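Local coordinates for PDZ domain protein (PDB 4L8N) that is of unknown function but binds magnesium and combines a DUF4136 domain with PDZ domains, which probably bind peptides or other proteins, at residues Phe127-Val135 / Leu259-Leu267; Tyr240-Ile248 / Leu274-Met285. All blocks are in the same frame, centred on the assembly; numbering follows the deposited sequence. Where two conformers were deposited one is given.

Contact 1: residues Phe127-Val135 / Leu259-Leu267; sequences FVCPFKTTV and LWECEANEL
Phe131 and Ala264 face each other as a non-hydrogen-bonded pair, and the pair illustrates how antiparallel neighbours sort their side chains. Atom CD1 of the Phe131 ring lies 3.6 Å from CB of Ala264, while Cys262 brings its SG obliquely to the same ring, 4.9 Å from the centroid, as a sulfur-aromatic contact. Further along this face the Trp260 indole, its CG anti to the backbone N (chi1 -176°), slants across two methyls: Thr133 CG2 reaches NE1 at 3.4 Å and Val135 CG1 lies against CD1. Thr292 receives the indole N-H. At the other end the Pro130 and Glu266 side chains cross at about a right angle, Pro130 CG lying 3.2 Å from Glu266 OE2; that carboxylate is held by Tyr277 and by Arg215 of the second subunit. Lys132, Thr134, Glu261 and Glu263 take the other face, where Lys132 NZ bends back to Thr134 OG1 at 3.0 Å. Between the faces run the paired backbone bonds, of which Lys132 N to Glu263 O is the straightest (2.7 Å, 176°), and the ladder ends with Asn265 N giving a longer bond to the carbonyl of Pro130, the residue at the centre of an inverse gamma turn. The chemistry is thus split: an aromatic, sulfur-bearing face meets helix 274-285, whereas the polar face, three charged residues and Thr134, carries Glu261, which in one conformer of Arg247 pairs with it.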
loop_
_atom_site.group_PDB
_atom_site.type_symbol
_atom_site.label_atom_id
_atom_site.label_comp_id
_atom_site.label_asym_id
_atom_site.label_seq_id
_atom_site.Cartn_x
_atom_site.Cartn_y
_atom_site.Cartn_z
ATOM N N PHE A 127 14.096 5.036 -9.782
ATOM C CA PHE A 127 13.593 4.078 -8.800
ATOM C C PHE A 127 12.327 4.638 -8.126
ATOM O O PHE A 127 12.098 5.854 -8.130
ATOM C CB PHE A 127 14.650 3.698 -7.776
ATOM C CG PHE A 127 15.194 4.812 -6.923
ATOM C CD1 PHE A 127 16.270 5.584 -7.358
ATOM C CD2 PHE A 127 14.715 5.014 -5.631
ATOM C CE1 PHE A 127 16.805 6.586 -6.542
ATOM C CE2 PHE A 127 15.259 6.012 -4.814
ATOM C CZ PHE A 127 16.298 6.791 -5.275
ATOM N N VAL A 128 11.481 3.735 -7.613
ATOM C CA VAL A 128 10.215 4.079 -6.982
ATOM C C VAL A 128 10.242 3.536 -5.557
ATOM O O VAL A 128 10.700 2.403 -5.345
ATOM C CB VAL A 128 8.981 3.584 -7.793
ATOM C CG1 VAL A 128 7.706 4.185 -7.238
ATOM C CG2 VAL A 128 9.103 3.938 -9.273
ATOM N N CYS A 129 9.781 4.358 -4.574
ATOM C CA CYS A 129 9.755 3.964 -3.156
ATOM C C CYS A 129 8.337 3.751 -2.654
ATOM O O CYS A 129 7.410 4.495 -3.019
ATOM C CB CYS A 129 10.491 4.979 -2.296
ATOM S SG CYS A 129 12.270 5.037 -2.594
ATOM N N PRO A 130 8.150 2.740 -1.778
ATOM C CA PRO A 130 6.797 2.460 -1.273
ATOM C C PRO A 130 6.519 3.341 -0.072
ATOM O O PRO A 130 6.459 2.880 1.072
ATOM C CB PRO A 130 6.852 0.961 -0.951
ATOM C CG PRO A 130 8.275 0.721 -0.581
ATOM C CD PRO A 130 9.136 1.797 -1.203
ATOM N N PHE A 131 6.416 4.641 -0.345
ATOM C CA PHE A 131 6.145 5.623 0.694
ATOM C C PHE A 131 4.713 6.103 0.595
ATOM O O PHE A 131 4.302 6.557 -0.472
ATOM C CB PHE A 131 7.104 6.842 0.583
ATOM C CG PHE A 131 8.596 6.602 0.695
ATOM C CD1 PHE A 131 9.093 5.471 1.346
ATOM C CD2 PHE A 131 9.507 7.533 0.192
ATOM C CE1 PHE A 131 10.473 5.256 1.460
ATOM C CE2 PHE A 131 10.884 7.323 0.316
ATOM C CZ PHE A 131 11.361 6.185 0.946
ATOM N N LYS A 132 3.964 6.034 1.692
ATOM C CA LYS A 132 2.634 6.617 1.744
ATOM C C LYS A 132 2.821 7.966 2.466
ATOM O O LYS A 132 3.250 7.991 3.631
ATOM C CB LYS A 132 1.598 5.680 2.424
ATOM C CG LYS A 132 0.218 6.309 2.705
ATOM C CD LYS A 132 -0.677 6.384 1.454
ATOM C CE LYS A 132 -1.871 7.289 1.678
ATOM N NZ LYS A 132 -1.567 8.738 1.454
ATOM N N THR A 133 2.579 9.080 1.742
ATOM C CA THR A 133 2.747 10.439 2.282
ATOM C C THR A 133 1.388 11.074 2.318
ATOM O O THR A 133 0.732 11.217 1.282
ATOM C CB THR A 133 3.809 11.256 1.489
ATOM O OG1 THR A 133 4.932 10.406 1.299
ATOM C CG2 THR A 133 4.291 12.483 2.246
ATOM N N THR A 134 0.955 11.407 3.544
ATOM C CA THR A 134 -0.356 11.958 3.877
ATOM C C THR A 134 -0.197 13.257 4.618
ATOM O O THR A 134 0.586 13.341 5.564
ATOM C CB THR A 134 -1.138 10.965 4.737
ATOM O OG1 THR A 134 -0.934 9.629 4.265
ATOM C CG2 THR A 134 -2.622 11.296 4.806
ATOM N N VAL A 135 -0.942 14.265 4.189
ATOM C CA VAL A 135 -0.923 15.576 4.806
ATOM C C VAL A 135 -2.336 15.942 5.266
ATOM O O VAL A 135 -3.316 15.354 4.786
ATOM C CB VAL A 135 -0.300 16.684 3.898
ATOM C CG1 VAL A 135 1.097 16.280 3.428
ATOM C CG2 VAL A 135 -1.196 17.023 2.708
ATOM N N LEU A 259 0.287 17.200 10.658
ATOM C CA LEU A 259 0.464 18.042 9.472
ATOM C C LEU A 259 0.897 17.218 8.277
ATOM O O LEU A 259 0.380 17.390 7.174
ATOM C CB LEU A 259 1.504 19.151 9.721
ATOM C CG LEU A 259 1.252 20.131 10.864
ATOM C CD1 LEU A 259 2.456 20.974 11.078
ATOM C CD2 LEU A 259 0.095 21.072 10.554
ATOM N N TRP A 260 1.846 16.328 8.511
ATOM C CA TRP A 260 2.488 15.518 7.493
ATOM C C TRP A 260 2.953 14.211 8.121
ATOM O O TRP A 260 3.493 14.205 9.252
ATOM C CB TRP A 260 3.695 16.325 6.947
ATOM C CG TRP A 260 4.455 15.715 5.799
ATOM C CD1 TRP A 260 4.306 16.017 4.478
ATOM C CD2 TRP A 260 5.612 14.874 5.890
ATOM N NE1 TRP A 260 5.256 15.367 3.733
ATOM C CE2 TRP A 260 6.065 14.643 4.572
ATOM C CE3 TRP A 260 6.301 14.272 6.958
ATOM C CZ2 TRP A 260 7.189 13.868 4.295
ATOM C CZ3 TRP A 260 7.376 13.450 6.674
ATOM C CH2 TRP A 260 7.841 13.298 5.361
ATOM N N GLU A 261 2.726 13.108 7.386
ATOM C CA GLU A 261 3.087 11.761 7.796
ATOM C C GLU A 261 3.546 10.997 6.578
ATOM O O GLU A 261 2.917 11.076 5.523
ATOM C CB GLU A 261 1.890 11.058 8.493
ATOM C CG GLU A 261 2.234 9.745 9.201
ATOM C CD GLU A 261 1.128 9.074 10.003
ATOM O OE1 GLU A 261 0.588 9.718 10.928
ATOM O OE2 GLU A 261 0.848 7.879 9.757
ATOM N N CYS A 262 4.685 10.316 6.709
ATOM C CA CYS A 262 5.258 9.483 5.666
ATOM C C CYS A 262 5.551 8.119 6.245
ATOM O O CYS A 262 6.233 8.003 7.275
ATOM C CB CYS A 262 6.496 10.107 5.034
ATOM S SG CYS A 262 7.042 9.270 3.517
ATOM N N GLU A 263 4.941 7.095 5.627
ATOM C CA GLU A 263 5.031 5.703 6.049
ATOM C C GLU A 263 5.565 4.844 4.922
ATOM O O GLU A 263 5.035 4.846 3.818
ATOM C CB GLU A 263 3.649 5.192 6.506
ATOM C CG GLU A 263 3.675 3.944 7.367
ATOM C CD GLU A 263 2.312 3.359 7.672
ATOM O OE1 GLU A 263 1.529 3.997 8.411
ATOM O OE2 GLU A 263 2.041 2.235 7.198
ATOM N N ALA A 264 6.638 4.142 5.204
ATOM C CA ALA A 264 7.254 3.187 4.287
ATOM C C ALA A 264 6.867 1.776 4.723
ATOM O O ALA A 264 7.001 1.425 5.914
ATOM C CB ALA A 264 8.767 3.350 4.280
ATOM N N ASN A 265 6.329 1.002 3.771
ATOM C CA ASN A 265 5.943 -0.388 3.978
ATOM C C ASN A 265 6.669 -1.233 2.951
ATOM O O ASN A 265 6.406 -1.149 1.744
ATOM C CB ASN A 265 4.437 -0.576 3.940
ATOM C CG ASN A 265 3.767 0.033 5.147
ATOM O OD1 ASN A 265 3.846 -0.502 6.267
ATOM N ND2 ASN A 265 3.096 1.169 4.936
ATOM N N GLU A 266 7.643 -1.998 3.448
ATOM C CA GLU A 266 8.561 -2.792 2.641
ATOM C C GLU A 266 8.323 -4.305 2.772
ATOM O O GLU A 266 8.157 -4.802 3.885
ATOM C CB GLU A 266 9.991 -2.434 3.092
ATOM C CG GLU A 266 11.006 -2.386 1.977
ATOM C CD GLU A 266 10.856 -1.250 0.990
ATOM O OE1 GLU A 266 11.161 -0.097 1.367
ATOM O OE2 GLU A 266 10.507 -1.526 -0.183
ATOM N N LEU A 267 8.285 -5.027 1.632
ATOM C CA LEU A 267 8.140 -6.505 1.618
ATOM C C LEU A 267 9.534 -7.119 1.516
ATOM O O LEU A 267 10.212 -6.970 0.492
ATOM C CB LEU A 267 7.225 -7.025 0.491
ATOM C CG LEU A 267 5.730 -6.719 0.583
ATOM C CD1 LEU A 267 4.980 -7.447 -0.507
ATOM C CD2 LEU A 267 5.151 -7.121 1.917
#

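Contact 2: residues Tyr240-Ile248 / Leu274-Met285; sequences YLLQFGIRI and LDEYARVHVPLM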
loop_
_atom_site.group_PDB
_atom_site.type_symbol
_atom_site.label_atom_id
_atom_site.label_comp_id
_atom_site.label_asym_id
_atom_site.label_seq_id
_atom_site.Cartn_x
_atom_site.Cartn_y
_atom_site.Cartn_z
ATOM N N TYR A 240 9.505 -11.532 5.688
ATOM C CA TYR A 240 9.483 -10.438 6.659
ATOM C C TYR A 240 8.721 -9.188 6.177
ATOM O O TYR A 240 8.624 -8.904 4.977
ATOM C CB TYR A 240 10.926 -10.021 6.995
ATOM C CG TYR A 240 11.764 -11.103 7.634
ATOM C CD1 TYR A 240 11.746 -11.305 9.012
ATOM C CD2 TYR A 240 12.598 -11.913 6.865
ATOM C CE1 TYR A 240 12.529 -12.297 9.609
ATOM C CE2 TYR A 240 13.401 -12.890 7.451
ATOM C CZ TYR A 240 13.369 -13.075 8.825
ATOM O OH TYR A 240 14.173 -14.025 9.407
ATOM N N LEU A 241 8.229 -8.420 7.152
ATOM C CA LEU A 241 7.525 -7.157 6.919
ATOM C C LEU A 241 8.231 -6.040 7.663
ATOM O O LEU A 241 8.632 -6.209 8.829
ATOM C CB LEU A 241 6.035 -7.227 7.337
ATOM C CG LEU A 241 5.207 -8.353 6.723
ATOM C CD1 LEU A 241 3.908 -8.558 7.487
ATOM C CD2 LEU A 241 4.988 -8.160 5.224
ATOM N N LEU A 242 8.410 -4.915 6.969
ATOM C CA LEU A 242 9.059 -3.740 7.531
ATOM C C LEU A 242 8.153 -2.522 7.402
ATOM O O LEU A 242 7.654 -2.197 6.308
ATOM C CB LEU A 242 10.437 -3.458 6.876
ATOM C CG LEU A 242 11.363 -2.455 7.608
ATOM C CD1 LEU A 242 12.836 -2.861 7.476
ATOM C CD2 LEU A 242 11.175 -1.011 7.089
ATOM N N GLN A 243 8.007 -1.823 8.527
ATOM C CA GLN A 243 7.290 -0.569 8.576
ATOM C C GLN A 243 8.199 0.497 9.186
ATOM O O GLN A 243 8.907 0.237 10.162
ATOM C CB GLN A 243 5.970 -0.689 9.361
ATOM C CG GLN A 243 5.146 0.603 9.308
ATOM C CD GLN A 243 3.971 0.613 10.243
ATOM O OE1 GLN A 243 2.824 0.470 9.818
ATOM N NE2 GLN A 243 4.225 0.835 11.528
ATOM N N PHE A 244 8.188 1.684 8.593
ATOM C CA PHE A 244 8.950 2.820 9.095
ATOM C C PHE A 244 8.196 4.095 8.726
ATOM O O PHE A 244 7.849 4.309 7.564
ATOM C CB PHE A 244 10.418 2.827 8.596
ATOM C CG PHE A 244 11.197 4.032 9.061
ATOM C CD1 PHE A 244 11.489 4.218 10.408
ATOM C CD2 PHE A 244 11.616 4.998 8.159
ATOM C CE1 PHE A 244 12.158 5.366 10.844
ATOM C CE2 PHE A 244 12.303 6.139 8.597
ATOM C CZ PHE A 244 12.552 6.321 9.940
ATOM N N GLY A 245 7.895 4.894 9.734
ATOM C CA GLY A 245 7.158 6.134 9.548
ATOM C C GLY A 245 7.674 7.329 10.318
ATOM O O GLY A 245 8.295 7.185 11.378
ATOM N N ILE A 246 7.430 8.526 9.749
ATOM C CA ILE A 246 7.735 9.830 10.344
ATOM C C ILE A 246 6.386 10.569 10.461
ATOM O O ILE A 246 5.622 10.628 9.487
ATOM C CB ILE A 246 8.822 10.648 9.564
ATOM C CG1 ILE A 246 10.128 9.845 9.356
ATOM C CG2 ILE A 246 9.114 12.001 10.231
ATOM C CD1 ILE A 246 11.114 10.445 8.279
ATOM N N ARG A 247 6.105 11.101 11.667
ATOM C CA ARG A 247 4.892 11.856 11.970
ATOM C C ARG A 247 5.294 13.255 12.401
ATOM O O ARG A 247 6.095 13.392 13.331
ATOM C CB ARG A 247 4.072 11.142 13.064
ATOM C CG ARG A 247 2.565 11.382 12.988
ATOM C CD ARG A 247 1.796 10.567 14.027
ATOM N NE ARG A 247 1.015 9.478 13.431
ATOM C CZ ARG A 247 1.242 8.184 13.641
ATOM N NH1 ARG A 247 2.214 7.796 14.458
ATOM N NH2 ARG A 247 0.491 7.266 13.041
ATOM N N ILE A 248 4.787 14.313 11.689
ATOM C CA ILE A 248 5.106 15.722 12.041
ATOM C C ILE A 248 3.835 16.348 12.664
ATOM O O ILE A 248 2.875 16.660 11.946
ATOM C CB ILE A 248 5.696 16.576 10.865
ATOM C CG1 ILE A 248 7.027 15.988 10.330
ATOM C CG2 ILE A 248 5.824 18.074 11.270
ATOM C CD1 ILE A 248 7.677 16.746 9.132
ATOM N N LEU A 274 16.422 -1.841 11.137
ATOM C CA LEU A 274 15.610 -0.622 11.005
ATOM C C LEU A 274 16.481 0.649 11.038
ATOM O O LEU A 274 16.125 1.639 10.385
ATOM C CB LEU A 274 14.494 -0.547 12.065
ATOM C CG LEU A 274 13.194 -1.320 11.735
ATOM C CD1 LEU A 274 12.360 -1.528 12.964
ATOM C CD2 LEU A 274 12.358 -0.603 10.680
ATOM N N ASP A 275 17.635 0.609 11.750
ATOM C CA ASP A 275 18.551 1.755 11.810
ATOM C C ASP A 275 19.162 1.999 10.429
ATOM O O ASP A 275 19.165 3.148 9.965
ATOM C CB ASP A 275 19.638 1.608 12.909
ATOM C CG ASP A 275 20.398 0.287 12.995
ATOM O OD1 ASP A 275 20.648 -0.331 11.938
ATOM O OD2 ASP A 275 20.841 -0.068 14.111
ATOM N N GLU A 276 19.597 0.912 9.748
ATOM C CA GLU A 276 20.162 0.961 8.402
ATOM C C GLU A 276 19.106 1.451 7.424
ATOM O O GLU A 276 19.394 2.335 6.617
ATOM C CB GLU A 276 20.729 -0.403 7.981
ATOM C CG GLU A 276 22.091 -0.685 8.607
ATOM C CD GLU A 276 22.706 -2.055 8.387
ATOM O OE1 GLU A 276 22.465 -2.671 7.322
ATOM O OE2 GLU A 276 23.486 -2.489 9.266
ATOM N N TYR A 277 17.869 0.947 7.563
ATOM C CA TYR A 277 16.724 1.336 6.746
ATOM C C TYR A 277 16.472 2.857 6.874
ATOM O O TYR A 277 16.366 3.523 5.844
ATOM C CB TYR A 277 15.448 0.517 7.114
ATOM C CG TYR A 277 14.334 0.783 6.123
ATOM C CD1 TYR A 277 14.241 0.055 4.943
ATOM C CD2 TYR A 277 13.450 1.847 6.304
ATOM C CE1 TYR A 277 13.288 0.365 3.976
ATOM C CE2 TYR A 277 12.497 2.169 5.338
ATOM C CZ TYR A 277 12.440 1.440 4.164
ATOM O OH TYR A 277 11.544 1.770 3.182
ATOM N N ALA A 278 16.367 3.385 8.131
ATOM C CA ALA A 278 16.146 4.814 8.441
ATOM C C ALA A 278 17.255 5.700 7.820
ATOM O O ALA A 278 16.936 6.687 7.146
ATOM C CB ALA A 278 16.076 5.044 9.955
ATOM N N ARG A 279 18.545 5.309 8.000
ATOM C CA ARG A 279 19.701 6.024 7.453
ATOM C C ARG A 279 19.574 6.262 5.948
ATOM O O ARG A 279 19.873 7.364 5.496
ATOM C CB ARG A 279 21.014 5.264 7.729
ATOM C CG ARG A 279 21.514 5.397 9.143
ATOM C CD ARG A 279 22.982 5.047 9.219
ATOM N NE ARG A 279 23.424 4.864 10.607
ATOM C CZ ARG A 279 23.839 5.846 11.404
ATOM N NH1 ARG A 279 23.872 7.102 10.962
ATOM N NH2 ARG A 279 24.225 5.582 12.644
ATOM N N VAL A 280 19.113 5.240 5.187
ATOM C CA VAL A 280 18.960 5.298 3.731
ATOM C C VAL A 280 17.711 6.087 3.325
ATOM O O VAL A 280 17.800 6.948 2.460
ATOM C CB VAL A 280 18.952 3.865 3.107
ATOM C CG1 VAL A 280 18.690 3.877 1.602
ATOM C CG2 VAL A 280 20.248 3.131 3.401
ATOM N N HIS A 281 16.558 5.792 3.935
ATOM C CA HIS A 281 15.244 6.307 3.530
ATOM C C HIS A 281 14.781 7.593 4.188
ATOM O O HIS A 281 14.061 8.326 3.509
ATOM C CB HIS A 281 14.202 5.217 3.679
ATOM C CG HIS A 281 14.523 4.047 2.803
ATOM N ND1 HIS A 281 15.354 3.025 3.238
ATOM C CD2 HIS A 281 14.170 3.805 1.513
ATOM C CE1 HIS A 281 15.440 2.170 2.222
ATOM N NE2 HIS A 281 14.736 2.587 1.167
ATOM N N VAL A 282 15.212 7.933 5.431
ATOM C CA VAL A 282 14.845 9.238 6.023
ATOM C C VAL A 282 15.131 10.385 4.983
ATOM O O VAL A 282 14.214 11.189 4.737
ATOM C CB VAL A 282 15.534 9.533 7.398
ATOM C CG1 VAL A 282 15.588 11.035 7.708
ATOM C CG2 VAL A 282 14.852 8.774 8.530
ATOM N N PRO A 283 16.345 10.460 4.347
ATOM C CA PRO A 283 16.590 11.549 3.367
ATOM C C PRO A 283 15.682 11.487 2.122
ATOM O O PRO A 283 15.325 12.532 1.586
ATOM C CB PRO A 283 18.069 11.371 2.984
ATOM C CG PRO A 283 18.659 10.494 4.027
ATOM C CD PRO A 283 17.556 9.620 4.511
ATOM N N LEU A 284 15.308 10.290 1.662
ATOM C CA LEU A 284 14.406 10.150 0.506
ATOM C C LEU A 284 12.960 10.536 0.896
ATOM O O LEU A 284 12.305 11.281 0.166
ATOM C CB LEU A 284 14.439 8.723 -0.076
ATOM C CG LEU A 284 15.758 8.204 -0.623
ATOM C CD1 LEU A 284 15.671 6.709 -0.849
ATOM C CD2 LEU A 284 16.181 8.941 -1.918
HETATM N N MSE A 285 12.484 10.049 2.064
HETATM C CA MSE A 285 11.162 10.342 2.639
HETATM C C MSE A 285 10.946 11.830 2.909
HETATM O O MSE A 285 9.865 12.345 2.629
HETATM C CB MSE A 285 10.989 9.575 3.954
HETATM C CG MSE A 285 10.750 8.101 3.752
HETATM SE SE MSE A 285 10.864 7.077 5.377
HETATM C CE MSE A 285 9.334 7.757 6.191
#
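Leu242 and Tyr277 make the more nearly centred of two CH-pi contacts through which strand 240-248 receives helix 274-285. CD2 of Leu242 stands almost on the normal of the Tyr277 ring, 3.6 Å from its centroid. The opposite face of that ring is taken by the imidazole of His281, whose ND1 is in turn hydrogen-bonded to Tyr277 O at 2.8 Å, so the phenol is sandwiched between a leucine methyl and a histidine. A second, off-centre CH-pi contact places Ala278 CB above the Phe244 ring, 4.2 Å from the centroid.

Sulfur-aromatic chemistry appears here with selenium, since Met285 is a selenomethionine. Its SE meets the edge of the Phe244 ring, 3.6 Å from CD2, and Val282 CG2 reaches the same rim at CZ. Phe244 holds its CG anti to the backbone N (chi1 177°), which carries the ring out from the strand to meet Ala278, Val282 and Met285.

The remaining contacts are aliphatic. Leu274 CD2 and Leu242 CG approach to 3.7 Å as the two side chains slide past each other in opposite directions, and at the far end Ile246 CD1 meets the Met285 CE methyl at 3.8 Å.

Polar links go outward from the helix: His281 NE2 is hydrogen-bonded to Arg215 of the second subunit, and Tyr277 keeps its hydroxyl for Glu266. Replacing Tyr277 by an alanine would probably leave Leu242 CD2 without its aromatic face and Glu266 without its hydroxyl partner, opening a gap beside His281.

With segment axes 9.9 Å apart and inclined at 50°, this is helix-on-sheet packing, an amphipathic helix laid across one face of the sheet in the DUF4136 region; Tyr277, Val280, Pro283 and Leu284 also pack on the second subunit.

Followed from the N terminus, the chain first lays down 127-135, then runs through 123 residues before 259-267 closes contact 1. Inside that loop lies 240-248, whose partner 274-285 comes only after 259-267, so contact 2 closes a shorter loop and the two contacts cross rather than nest. Strand 258-268 sits between strands 123-135 and 240-250 in one mixed sheet, and the helix follows it directly. The contacts touch where Met285 CE lies 3.3 Å from Cys262 O. Together they tie three neighbouring strands to one helix, and both reach the second subunit.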